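Local coordinates for protein branched-chain alpha-ketoacid decarboxylase (Lactococcus lactis, PDB 2VBF) that probably decarboxylates branched-chain and aromatic alpha-keto acids to aldehydes, using thiamine diphosphate and one magnesium ion per subunit, at residues 457-462 with 504-509; 433-438 with 470-475; 464-469 with 515-520; 89-94 with 100-105; 56-59 with 63-66. All blocks are in the same frame, centred on the assembly; numbering follows the deposited sequence. Where two conformers were deposited one is given.

Contact 1 (457-462 with 504-509); sequences LTVQEL and SKLPET
Leu-462 and Val-459 are tied by a backbone hydrogen bond of 3.0 Å, from Leu-462 N to Val-459 O, and this turn sets both side chains on the same front, facing Leu-506 and Pro-507. Across that front the contact is wholly apolar. The branch that matters is CD2 of Leu-462: it presses on Leu-506 CB at 3.5 Å, tighter than ordinary carbon contact, and lies 3.8 Å from Pro-507 N, with Pro-507 CD a little farther at 4.3 Å. Leu-462 CG stands opposite the backbone N of its own residue (chi1 -160°), which carries the methyl out over the first turn of helix 506-509. Val-459 adds one methyl, CG2, which meets Leu-506 CD1 at 3.9 Å. Leu-506 is thus touched at two points, at its root by Leu-462 and at one branch by Val-459, and both neighbours lie roughly at right angles to it. All four residues are buried. Trp-544 of strand 542-548 backs the cluster, touching Leu-462, Leu-506 and Pro-507. On the far side of the 457-462 segment, Glu-461 turns its carboxylate to another domain, where OE1 takes hydrogen bonds from Asn-69 ND2 and Ala-70 N and OE2 takes one from Asn-74 ND2. Leu-506 also packs on Thr-509 of the second subunit, so the cluster reaches the dimer interface. Helix 452-458 begins at the magnesium ligand Asp-452, and the chain that follows it here belongs to the GDG...NN thiamine diphosphate-binding motif, which runs on to Asn-479 in this C-terminal cofactor-binding domain.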
# COMPACT_ATOMS: atom_id res chain seq x y z
N LEU A 457 -9.75 -3.72 -2.32
CA LEU A 457 -8.39 -3.24 -2.05
C LEU A 457 -7.82 -2.30 -3.12
O LEU A 457 -6.95 -1.48 -2.82
CB LEU A 457 -7.39 -4.39 -1.86
CG LEU A 457 -7.52 -5.20 -0.57
CD1 LEU A 457 -8.46 -6.37 -0.78
CD2 LEU A 457 -6.15 -5.68 -0.05
N THR A 458 -8.29 -2.43 -4.37
CA THR A 458 -7.65 -1.77 -5.52
C THR A 458 -8.63 -1.12 -6.53
O THR A 458 -8.22 -0.72 -7.63
CB THR A 458 -6.74 -2.77 -6.31
OG1 THR A 458 -7.53 -3.87 -6.76
CG2 THR A 458 -5.56 -3.28 -5.45
N VAL A 459 -9.88 -0.94 -6.10
CA VAL A 459 -10.96 -0.42 -6.94
C VAL A 459 -10.67 0.90 -7.65
O VAL A 459 -11.19 1.14 -8.74
CB VAL A 459 -12.27 -0.28 -6.10
CG1 VAL A 459 -12.14 0.86 -5.11
CG2 VAL A 459 -13.48 -0.06 -7.02
N GLN A 460 -9.81 1.75 -7.08
CA GLN A 460 -9.63 3.11 -7.61
C GLN A 460 -9.01 3.16 -9.00
O GLN A 460 -9.10 4.21 -9.66
CB GLN A 460 -8.89 4.04 -6.64
CG GLN A 460 -7.59 3.50 -6.08
CD GLN A 460 -7.81 2.74 -4.79
OE1 GLN A 460 -7.93 1.51 -4.78
NE2 GLN A 460 -7.92 3.48 -3.70
N GLU A 461 -8.41 2.07 -9.49
CA GLU A 461 -7.88 2.07 -10.87
C GLU A 461 -8.97 1.96 -11.94
O GLU A 461 -8.69 2.00 -13.14
CB GLU A 461 -6.81 1.00 -11.09
CG GLU A 461 -5.57 1.14 -10.17
CD GLU A 461 -5.06 2.55 -10.00
OE1 GLU A 461 -4.82 3.22 -11.02
OE2 GLU A 461 -4.90 3.01 -8.84
N LEU A 462 -10.23 1.83 -11.51
CA LEU A 462 -11.36 2.00 -12.42
C LEU A 462 -11.24 3.33 -13.19
O LEU A 462 -11.51 3.37 -14.39
CB LEU A 462 -12.67 1.93 -11.61
CG LEU A 462 -14.02 1.62 -12.25
CD1 LEU A 462 -13.94 0.65 -13.40
CD2 LEU A 462 -14.95 1.09 -11.15
N SER A 504 -22.00 -3.15 -9.51
CA SER A 504 -22.35 -2.86 -10.90
C SER A 504 -22.41 -1.35 -11.21
O SER A 504 -22.29 -0.94 -12.37
CB SER A 504 -23.67 -3.54 -11.28
OG SER A 504 -24.77 -2.88 -10.69
N LYS A 505 -22.57 -0.54 -10.16
CA LYS A 505 -22.69 0.91 -10.31
C LYS A 505 -21.35 1.65 -10.19
O LYS A 505 -21.30 2.87 -10.35
CB LYS A 505 -23.68 1.45 -9.27
CG LYS A 505 -25.07 0.81 -9.32
CD LYS A 505 -25.71 0.87 -10.70
CE LYS A 505 -27.07 0.18 -10.67
NZ LYS A 505 -27.75 0.24 -12.00
N LEU A 506 -20.26 0.93 -9.93
CA LEU A 506 -18.95 1.57 -9.82
C LEU A 506 -18.51 2.37 -11.06
O LEU A 506 -18.11 3.53 -10.94
CB LEU A 506 -17.88 0.54 -9.38
CG LEU A 506 -18.00 0.12 -7.91
CD1 LEU A 506 -17.20 -1.16 -7.65
CD2 LEU A 506 -17.56 1.26 -6.95
N PRO A 507 -18.55 1.75 -12.27
CA PRO A 507 -18.10 2.53 -13.43
C PRO A 507 -18.82 3.87 -13.60
O PRO A 507 -18.17 4.89 -13.83
CB PRO A 507 -18.35 1.58 -14.61
CG PRO A 507 -18.30 0.19 -13.98
CD PRO A 507 -18.94 0.38 -12.63
N GLU A 508 -20.14 3.89 -13.46
CA GLU A 508 -20.90 5.14 -13.56
C GLU A 508 -20.42 6.16 -12.53
O GLU A 508 -20.20 7.33 -12.85
CB GLU A 508 -22.39 4.87 -13.34
CG GLU A 508 -23.27 6.09 -13.41
CD GLU A 508 -24.73 5.77 -13.12
OE1 GLU A 508 -25.00 5.06 -12.12
OE2 GLU A 508 -25.61 6.25 -13.87
N THR A 509 -20.26 5.70 -11.29
CA THR A 509 -19.85 6.58 -10.20
C THR A 509 -18.43 7.12 -10.41
O THR A 509 -18.13 8.24 -10.02
CB THR A 509 -20.00 5.86 -8.85
OG1 THR A 509 -21.39 5.60 -8.61
CG2 THR A 509 -19.45 6.69 -7.70

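Contact 2 (433-438 with 470-475); sequences AALGSQ and LNPICF
Leu-435 and Gln-438, one turn apart on helix 430-440, straddle the approach to strand 473-478, the first meeting Leu-470 and Pro-472, the second Pro-472. The deeper half is enclosed. Pro-472 is buried between the two helix residues: its CG stands 4.3 Å from Leu-435 CD2, while Gln-438 OE1 passes 4.0 Å from Pro-472 CA without bonding to it. The amide of Gln-438 is occupied elsewhere, OE1 accepting from His-446 N and NE2 donating to Ser-444 O, so the glutamine fixes the start of the neighbouring strand with the same oxygen that passes the proline. Gln-438 CG stands opposite the backbone N of that residue (chi1 -178°), and a bend at chi2 of 62° turns the amide so that OE1 comes near Pro-472 CA and CB. The outer half holds the closer apolar packing but is less enclosed. Leu-470, only partly buried, lays CD1 in the angle between CB and CD2 of Leu-435, 4.0 Å from each, and is also covered by Leu-464 of helix 462-467. Beside it Asn-471, likewise partly exposed, makes no close approach to the helix; its backbone O accepts from Arg-445 NE instead. No hydrogen bond crosses between 433-438 and 470-475. The contact is helix-on-sheet packing in a three-layer alpha/beta fold, in which helix 430-440 lies over the start of an inner strand of the parallel sheet, between strands 445-451 and 542-548.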
# COMPACT_ATOMS: atom_id res chain seq x y z
N ALA A 433 -3.29 -5.29 -12.23
CA ALA A 433 -2.45 -6.17 -13.05
C ALA A 433 -3.12 -6.52 -14.39
O ALA A 433 -2.47 -6.49 -15.44
CB ALA A 433 -2.09 -7.44 -12.27
N ALA A 434 -4.41 -6.82 -14.36
CA ALA A 434 -5.16 -7.10 -15.58
C ALA A 434 -5.14 -5.90 -16.53
O ALA A 434 -5.01 -6.07 -17.75
CB ALA A 434 -6.59 -7.49 -15.26
N LEU A 435 -5.27 -4.70 -15.98
CA LEU A 435 -5.24 -3.48 -16.78
C LEU A 435 -3.87 -3.29 -17.38
O LEU A 435 -3.74 -2.93 -18.56
CB LEU A 435 -5.61 -2.25 -15.96
CG LEU A 435 -7.01 -2.26 -15.33
CD1 LEU A 435 -7.26 -0.95 -14.59
CD2 LEU A 435 -8.10 -2.50 -16.35
N GLY A 436 -2.83 -3.50 -16.59
CA GLY A 436 -1.45 -3.37 -17.09
C GLY A 436 -1.14 -4.33 -18.23
O GLY A 436 -0.56 -3.95 -19.25
N SER A 437 -1.52 -5.58 -18.05
CA SER A 437 -1.36 -6.61 -19.06
C SER A 437 -2.18 -6.27 -20.32
O SER A 437 -1.69 -6.44 -21.44
CB SER A 437 -1.76 -7.97 -18.50
OG SER A 437 -1.55 -9.00 -19.45
N GLN A 438 -3.40 -5.78 -20.13
CA GLN A 438 -4.24 -5.36 -21.26
C GLN A 438 -3.63 -4.23 -22.08
O GLN A 438 -3.76 -4.23 -23.31
CB GLN A 438 -5.64 -4.96 -20.77
CG GLN A 438 -6.62 -4.56 -21.87
CD GLN A 438 -6.92 -5.69 -22.85
OE1 GLN A 438 -7.91 -6.41 -22.69
NE2 GLN A 438 -6.07 -5.85 -23.87
N LEU A 470 -9.73 1.27 -22.04
CA LEU A 470 -9.41 -0.15 -22.08
C LEU A 470 -10.71 -0.92 -22.18
O LEU A 470 -11.72 -0.52 -21.59
CB LEU A 470 -8.64 -0.55 -20.83
CG LEU A 470 -7.37 0.25 -20.55
CD1 LEU A 470 -6.67 -0.27 -19.30
CD2 LEU A 470 -6.43 0.22 -21.74
N ASN A 471 -10.68 -2.04 -22.89
CA ASN A 471 -11.88 -2.83 -23.14
C ASN A 471 -11.86 -4.24 -22.56
O ASN A 471 -12.34 -5.17 -23.21
CB ASN A 471 -12.11 -2.88 -24.64
CG ASN A 471 -12.37 -1.54 -25.22
OD1 ASN A 471 -13.12 -0.74 -24.65
ND2 ASN A 471 -11.78 -1.26 -26.38
N PRO A 472 -11.37 -4.42 -21.33
CA PRO A 472 -11.40 -5.78 -20.78
C PRO A 472 -12.81 -6.18 -20.40
O PRO A 472 -13.70 -5.33 -20.33
CB PRO A 472 -10.54 -5.64 -19.53
CG PRO A 472 -10.85 -4.29 -19.06
CD PRO A 472 -10.84 -3.47 -20.33
N ILE A 473 -13.00 -7.47 -20.13
CA ILE A 473 -14.26 -7.99 -19.62
C ILE A 473 -14.00 -8.39 -18.16
O ILE A 473 -13.22 -9.30 -17.89
CB ILE A 473 -14.75 -9.21 -20.43
CG1 ILE A 473 -14.88 -8.85 -21.92
CG2 ILE A 473 -16.07 -9.76 -19.83
CD1 ILE A 473 -15.07 -10.05 -22.83
N CYS A 474 -14.63 -7.66 -17.24
CA CYS A 474 -14.37 -7.81 -15.82
C CYS A 474 -15.57 -8.45 -15.14
O CYS A 474 -16.69 -7.95 -15.28
CB CYS A 474 -14.10 -6.45 -15.19
SG CYS A 474 -12.70 -5.61 -15.91
N PHE A 475 -15.32 -9.55 -14.44
CA PHE A 475 -16.33 -10.27 -13.67
C PHE A 475 -16.02 -10.11 -12.18
O PHE A 475 -14.96 -10.53 -11.73
CB PHE A 475 -16.34 -11.76 -14.00
CG PHE A 475 -16.74 -12.07 -15.41
CD1 PHE A 475 -18.08 -12.16 -15.75
CD2 PHE A 475 -15.78 -12.26 -16.38
CE1 PHE A 475 -18.45 -12.45 -17.05
CE2 PHE A 475 -16.14 -12.54 -17.69
CZ PHE A 475 -17.48 -12.65 -18.03

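Contact 3 (464-469 with 515-520); sequences LSIREK and DRVVSK
Arg-516 folds its side chain over the turn at Lys-469, and most of the contact is this one flat group lying on main chain. CA of Lys-469 sits 3.4 Å above one face of the guanidinium, displaced from the middle of the group, and Arg-516 NH1 is 3.4 Å from Lys-469 C. Bends at chi2 (90°) and chi3 (-55°) lay the group down there. The lysine can offer this surface because its positive phi (58°), with two bonds back into the last turn, makes a Schellman motif after helix 462-467; its aliphatic stem crosses the arginine at about a right angle, CG lying 3.9 Å from Arg-516 NE. Polar links run through the rim. A water in the guanidinium plane accepts from Arg-516 NH1 at 3.0 Å and donates to Ser-465 O at 2.9 Å, while NH2 bonds directly to Asn-471 OD1. Apolar contact is slight: Ile-466 CG1 touches Val-517 CG2 at 4.3 Å. Away from the strand, Arg-467 holds Glu-468 side-on in a salt bridge, NE at 2.9 Å and NH2 at 3.1 Å both directed to OE2. A leucine in place of Arg-516 would probably leave the bridging water and the Asn-471 oxygen without their donor and uncover the turn. With no direct hydrogen bond between 464-469 and 515-520, the guanidinium packs by its face on the turn, while a bound water and the Asn-471 side chain complete its polar edge.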
# COMPACT_ATOMS: atom_id res chain seq x y z
N LEU A 464 -8.51 5.01 -14.17
CA LEU A 464 -7.54 4.77 -15.22
C LEU A 464 -8.13 3.98 -16.39
O LEU A 464 -7.90 4.31 -17.55
CB LEU A 464 -6.33 4.04 -14.63
CG LEU A 464 -5.19 3.62 -15.56
CD1 LEU A 464 -3.89 3.40 -14.76
CD2 LEU A 464 -5.53 2.37 -16.37
N SER A 465 -8.88 2.92 -16.08
CA SER A 465 -9.41 2.06 -17.13
C SER A 465 -10.33 2.86 -18.07
O SER A 465 -10.36 2.62 -19.27
CB SER A 465 -10.13 0.83 -16.55
OG SER A 465 -11.38 1.15 -15.96
N ILE A 466 -11.05 3.81 -17.49
CA ILE A 466 -12.00 4.65 -18.23
C ILE A 466 -11.24 5.66 -19.06
O ILE A 466 -11.48 5.78 -20.28
CB ILE A 466 -12.96 5.36 -17.24
CG1 ILE A 466 -13.87 4.31 -16.57
CG2 ILE A 466 -13.81 6.41 -17.95
CD1 ILE A 466 -14.58 4.79 -15.31
N ARG A 467 -10.29 6.36 -18.44
CA ARG A 467 -9.47 7.34 -19.13
C ARG A 467 -8.70 6.74 -20.31
O ARG A 467 -8.65 7.34 -21.38
CB ARG A 467 -8.46 8.01 -18.18
CG ARG A 467 -7.60 9.08 -18.84
CD ARG A 467 -6.50 9.57 -17.90
NE ARG A 467 -5.56 8.47 -17.64
CZ ARG A 467 -4.96 8.22 -16.49
NH1 ARG A 467 -5.17 8.96 -15.41
NH2 ARG A 467 -4.14 7.17 -16.41
N GLU A 468 -8.10 5.57 -20.10
CA GLU A 468 -7.30 4.90 -21.13
C GLU A 468 -8.13 4.13 -22.17
O GLU A 468 -7.57 3.59 -23.14
CB GLU A 468 -6.29 3.94 -20.47
CG GLU A 468 -5.36 4.62 -19.49
CD GLU A 468 -4.50 5.68 -20.13
OE1 GLU A 468 -4.11 5.49 -21.30
OE2 GLU A 468 -4.21 6.70 -19.46
N LYS A 469 -9.44 4.08 -21.96
CA LYS A 469 -10.37 3.44 -22.89
C LYS A 469 -10.04 1.96 -23.13
O LYS A 469 -10.10 1.46 -24.25
CB LYS A 469 -10.46 4.23 -24.21
CG LYS A 469 -10.99 5.63 -23.99
CD LYS A 469 -11.13 6.39 -25.29
CE LYS A 469 -11.55 7.82 -25.01
NZ LYS A 469 -10.49 8.55 -24.27
N ASP A 515 -21.32 4.38 -23.41
CA ASP A 515 -20.55 4.12 -24.63
C ASP A 515 -19.09 3.68 -24.35
O ASP A 515 -18.33 3.40 -25.28
CB ASP A 515 -20.56 5.34 -25.56
CG ASP A 515 -19.86 6.54 -24.97
OD1 ASP A 515 -20.23 6.96 -23.86
OD2 ASP A 515 -18.94 7.08 -25.63
N ARG A 516 -18.72 3.64 -23.07
CA ARG A 516 -17.37 3.23 -22.66
C ARG A 516 -17.43 1.91 -21.88
O ARG A 516 -16.76 0.93 -22.21
CB ARG A 516 -16.73 4.33 -21.80
CG ARG A 516 -15.38 3.99 -21.15
CD ARG A 516 -14.19 4.34 -22.02
NE ARG A 516 -14.29 3.72 -23.35
CZ ARG A 516 -13.91 2.49 -23.67
NH1 ARG A 516 -13.38 1.66 -22.77
NH2 ARG A 516 -14.07 2.06 -24.91
N VAL A 517 -18.25 1.90 -20.83
CA VAL A 517 -18.44 0.71 -19.99
C VAL A 517 -19.89 0.25 -19.99
O VAL A 517 -20.79 1.06 -19.76
CB VAL A 517 -18.03 0.97 -18.53
CG1 VAL A 517 -18.06 -0.34 -17.73
CG2 VAL A 517 -16.66 1.63 -18.47
N VAL A 518 -20.09 -1.04 -20.23
CA VAL A 518 -21.39 -1.69 -20.07
C VAL A 518 -21.40 -2.47 -18.76
O VAL A 518 -20.60 -3.41 -18.56
CB VAL A 518 -21.68 -2.65 -21.23
CG1 VAL A 518 -23.04 -3.30 -21.04
CG2 VAL A 518 -21.61 -1.90 -22.57
N SER A 519 -22.32 -2.11 -17.87
CA SER A 519 -22.43 -2.75 -16.56
C SER A 519 -23.66 -3.64 -16.45
O SER A 519 -24.73 -3.29 -16.97
CB SER A 519 -22.43 -1.69 -15.46
OG SER A 519 -21.23 -0.92 -15.54
N LYS A 520 -23.50 -4.77 -15.77
CA LYS A 520 -24.51 -5.82 -15.68
C LYS A 520 -24.54 -6.45 -14.29
O LYS A 520 -23.51 -6.50 -13.62
CB LYS A 520 -24.19 -6.96 -16.66
CG LYS A 520 -24.02 -6.57 -18.10
CD LYS A 520 -25.35 -6.23 -18.74
CE LYS A 520 -25.20 -6.10 -20.25
NZ LYS A 520 -26.50 -5.80 -20.89
O HOH W 1 -13.11 1.85 -19.82

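Contact 4 (89-94 with 100-105); sequences AAFLTT and LSAING
Phe-91 of strand 89-94 meets Ala-102 of helix 97-111 in a small, buried strand-to-helix contact inside one beta-alpha-beta unit, where the chain leaves the strand and returns over it as a helix. The touch is a methyl at the edge of an aromatic ring. Ala-102 CB lies near the ring plane, 3.5 Å from Phe-91 CE1 and 3.9 Å from CZ, so it abuts the outer rim of the phenyl group and does not cover a face. The ring is brought there by its first torsion (73°), which sets CG between the backbone N and the carbonyl carbon and sends the ring out from the strand toward Ala-102. Two residues further on, Thr-93 points to the same helix and brings CG2 to 4.3 Å from the same methyl. Ala-102 therefore faces two side chains from one side of the strand; its CA and that of Thr-93, 8.1 Å apart, are the nearest CA pair of the two segments. The threonine hydroxyl is used elsewhere, its OG1 bonding to Glu-118 OE2 on the next strand. No hydrogen bond joins 89-94 to 100-105. Beyond the contact, Phe-91 also packs on Ser-76 and Ala-79 of helix 72-86 and on Val-116 of strand 116-122, so its ring lies between that helix, helix 97-111 and the parallel sheet. Helix 97-111 in turn carries Leu-100 and Ser-101 against Ala-107 and Asn-104 of the second subunit, which places it between the sheet and the dimer interface.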
# COMPACT_ATOMS: atom_id res chain seq x y z
N ALA A 89 8.87 -3.98 -17.59
CA ALA A 89 7.99 -2.88 -17.16
C ALA A 89 8.72 -1.86 -16.31
O ALA A 89 9.79 -2.12 -15.79
CB ALA A 89 6.80 -3.44 -16.39
N ALA A 90 8.12 -0.68 -16.19
CA ALA A 90 8.61 0.37 -15.30
C ALA A 90 7.48 1.17 -14.66
O ALA A 90 6.42 1.43 -15.26
CB ALA A 90 9.57 1.31 -16.05
N PHE A 91 7.70 1.55 -13.40
CA PHE A 91 6.84 2.54 -12.76
C PHE A 91 7.67 3.52 -11.94
O PHE A 91 8.81 3.24 -11.59
CB PHE A 91 5.70 1.89 -11.96
CG PHE A 91 6.13 1.22 -10.67
CD1 PHE A 91 5.91 1.84 -9.45
CD2 PHE A 91 6.67 -0.05 -10.68
CE1 PHE A 91 6.30 1.23 -8.26
CE2 PHE A 91 7.05 -0.68 -9.50
CZ PHE A 91 6.85 -0.04 -8.29
N LEU A 92 7.09 4.69 -11.71
CA LEU A 92 7.74 5.84 -11.11
C LEU A 92 7.02 6.24 -9.83
O LEU A 92 5.79 6.44 -9.85
CB LEU A 92 7.71 7.01 -12.09
CG LEU A 92 8.26 8.36 -11.63
CD1 LEU A 92 9.74 8.30 -11.29
CD2 LEU A 92 7.96 9.46 -12.68
N THR A 93 7.76 6.40 -8.74
CA THR A 93 7.18 6.86 -7.48
C THR A 93 8.00 8.00 -6.93
O THR A 93 9.06 8.34 -7.47
CB THR A 93 7.11 5.72 -6.45
OG1 THR A 93 8.44 5.26 -6.17
CG2 THR A 93 6.26 4.57 -6.96
N THR A 94 7.52 8.58 -5.83
CA THR A 94 8.26 9.60 -5.12
C THR A 94 8.87 9.00 -3.84
O THR A 94 8.34 8.05 -3.26
CB THR A 94 7.36 10.81 -4.85
OG1 THR A 94 8.16 11.97 -4.56
CG2 THR A 94 6.38 10.49 -3.73
N LEU A 100 7.45 3.28 -0.53
CA LEU A 100 6.97 2.37 0.52
C LEU A 100 5.53 1.91 0.30
O LEU A 100 5.18 0.80 0.69
CB LEU A 100 7.15 2.96 1.93
CG LEU A 100 8.61 3.11 2.38
CD1 LEU A 100 8.66 3.61 3.81
CD2 LEU A 100 9.41 1.81 2.23
N SER A 101 4.71 2.74 -0.34
CA SER A 101 3.35 2.30 -0.71
C SER A 101 3.38 1.17 -1.75
O SER A 101 2.51 0.31 -1.79
CB SER A 101 2.53 3.47 -1.23
OG SER A 101 2.26 4.45 -0.23
N ALA A 102 4.42 1.17 -2.58
CA ALA A 102 4.54 0.25 -3.71
C ALA A 102 5.30 -1.05 -3.35
O ALA A 102 5.32 -2.00 -4.14
CB ALA A 102 5.27 0.98 -4.88
N ILE A 103 5.90 -1.11 -2.16
CA ILE A 103 6.89 -2.17 -1.87
C ILE A 103 6.27 -3.58 -1.86
O ILE A 103 6.92 -4.55 -2.24
CB ILE A 103 7.74 -1.89 -0.60
CG1 ILE A 103 9.01 -2.76 -0.58
CG2 ILE A 103 6.94 -2.10 0.68
CD1 ILE A 103 10.00 -2.30 0.47
N ASN A 104 5.00 -3.70 -1.50
CA ASN A 104 4.35 -5.01 -1.57
C ASN A 104 4.20 -5.52 -3.01
O ASN A 104 4.29 -6.72 -3.27
CB ASN A 104 2.97 -4.99 -0.93
CG ASN A 104 2.31 -6.35 -0.92
OD1 ASN A 104 2.93 -7.34 -0.51
ND2 ASN A 104 1.05 -6.40 -1.37
N GLY A 105 3.91 -4.60 -3.92
CA GLY A 105 3.87 -4.94 -5.34
C GLY A 105 5.23 -5.39 -5.84
O GLY A 105 5.34 -6.40 -6.54

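Contact 5 (56-59 with 63-66); sequences DQII and DMKW
Ile-58 and Ile-59, successive residues of helix 52-60, both reach Trp-66, and its CB is where they converge. Ile-59 CD1 comes to 3.7 Å from Trp-66 CB, while Ile-58 CG2 lies 4.0 Å from that same carbon and as far from Trp-66 N. Farther out Ile-58 CD1 approaches the indole at CE3, 4.2 Å away, and Ile-58 CG2 is 4.4 Å from Met-64 CG. The two isoleucines get there differently. Ile-58 already points at the strand. The CB of Ile-59 points away, but its second torsion of -60° turns the chain so that CD1 comes back to the tryptophan. The tryptophan sends its indole out from the backbone with CG opposite N (chi1 174°), and both CD1 atoms approach the ring obliquely. No hydrogen bond crosses between 56-59 and 63-66; the side-chain contacts are carbon to carbon, and the nearest CA pair, Ile-59 and Trp-66, is 6.3 Å apart. In the next shell Ile-43 of strand 42-45 touches both Ile-58 and Trp-66, and Leu-32 of helix 27-37 packs on Ile-58. The second subunit completes the setting: its Ser-494 packs on Ile-59 and its Tyr-495 on Trp-66, while Asp-56 accepts hydrogen bonds from His-489 and Gln-493 of that subunit. The side chain of Trp-66 lies about 9 Å from a bound thiamine diphosphate. Strand 42-45, helix 52-60 and strand 65-68 form a beta-alpha-beta crossover, and this contact packs its helix onto the outermost strand of the parallel sheet in the N-terminal cofactor-binding domain.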
# COMPACT_ATOMS: atom_id res chain seq x y z
N ASP A 56 8.26 15.32 -16.85
CA ASP A 56 8.21 16.15 -18.05
C ASP A 56 8.89 15.42 -19.20
O ASP A 56 8.42 15.46 -20.33
CB ASP A 56 8.91 17.49 -17.84
CG ASP A 56 8.16 18.41 -16.90
OD1 ASP A 56 6.93 18.28 -16.75
OD2 ASP A 56 8.83 19.29 -16.31
N GLN A 57 10.01 14.75 -18.90
CA GLN A 57 10.78 14.03 -19.93
C GLN A 57 10.01 12.85 -20.47
O GLN A 57 10.09 12.55 -21.67
CB GLN A 57 12.15 13.60 -19.38
CG GLN A 57 12.98 14.78 -18.92
CD GLN A 57 14.33 14.38 -18.36
OE1 GLN A 57 14.41 13.74 -17.31
NE2 GLN A 57 15.40 14.80 -19.02
N ILE A 58 9.28 12.16 -19.60
CA ILE A 58 8.43 11.06 -20.02
C ILE A 58 7.31 11.56 -20.93
O ILE A 58 7.04 10.95 -21.95
CB ILE A 58 7.77 10.32 -18.83
CG1 ILE A 58 8.84 9.71 -17.92
CG2 ILE A 58 6.80 9.24 -19.35
CD1 ILE A 58 8.31 9.05 -16.63
N ILE A 59 6.69 12.67 -20.55
CA ILE A 59 5.59 13.25 -21.32
C ILE A 59 6.08 13.64 -22.71
O ILE A 59 5.39 13.43 -23.71
CB ILE A 59 4.95 14.48 -20.62
CG1 ILE A 59 4.26 14.09 -19.32
CG2 ILE A 59 3.96 15.19 -21.57
CD1 ILE A 59 3.14 13.08 -19.47
N ASP A 63 7.67 7.98 -27.96
CA ASP A 63 7.63 6.52 -27.98
C ASP A 63 7.25 5.90 -26.64
O ASP A 63 7.34 4.68 -26.47
CB ASP A 63 9.00 5.97 -28.42
CG ASP A 63 10.11 6.32 -27.45
OD1 ASP A 63 9.87 7.11 -26.51
OD2 ASP A 63 11.23 5.82 -27.62
N MET A 64 6.81 6.75 -25.71
CA MET A 64 6.56 6.35 -24.32
C MET A 64 5.39 7.16 -23.77
O MET A 64 5.36 8.38 -23.94
CB MET A 64 7.80 6.63 -23.47
CG MET A 64 7.81 6.00 -22.08
SD MET A 64 8.30 4.26 -22.10
CE MET A 64 10.03 4.37 -22.58
N LYS A 65 4.45 6.50 -23.10
CA LYS A 65 3.30 7.17 -22.53
C LYS A 65 3.31 7.07 -21.01
O LYS A 65 3.51 5.99 -20.46
CB LYS A 65 2.00 6.56 -23.08
CG LYS A 65 0.77 7.40 -22.80
CD LYS A 65 -0.51 6.70 -23.21
CE LYS A 65 -1.74 7.48 -22.72
NZ LYS A 65 -3.02 6.98 -23.29
N TRP A 66 3.07 8.19 -20.34
CA TRP A 66 2.78 8.20 -18.91
C TRP A 66 1.34 7.74 -18.70
O TRP A 66 0.40 8.29 -19.30
CB TRP A 66 2.96 9.59 -18.32
CG TRP A 66 2.54 9.71 -16.88
CD1 TRP A 66 1.47 10.39 -16.39
CD2 TRP A 66 3.19 9.11 -15.76
NE1 TRP A 66 1.42 10.26 -15.02
CE2 TRP A 66 2.47 9.48 -14.61
CE3 TRP A 66 4.32 8.31 -15.62
CZ2 TRP A 66 2.85 9.07 -13.33
CZ3 TRP A 66 4.69 7.90 -14.36
CH2 TRP A 66 3.97 8.29 -13.22

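Overall arrangement
Contacts 1, 2 and 3 lie together in the C-terminal cofactor-binding domain, contacts 4 and 5 in the N-terminal one. Contact 3 is centred about 10 Å from both contact 1, where Pro-507 packs on Val-517 and Ser-519, and contact 2, whose Asn-471 OD1 probably bonds to Arg-516 NH2 at 3.0 Å; contacts 1 and 2 meet where Leu-435 touches Glu-461. Contacts 4 and 5, centres about 17 Å apart, share a sheet and join where Leu-92 packs on Trp-66 and Ile-58. A 2.7 Å salt bridge between Glu-468 OE1 of contact 3 and Lys-65 NZ of contact 5 links the domains. In contact 1 Leu-457 touches thiamine diphosphate; the Thr-93 side chain lies about 7 Å from a bound cofactor.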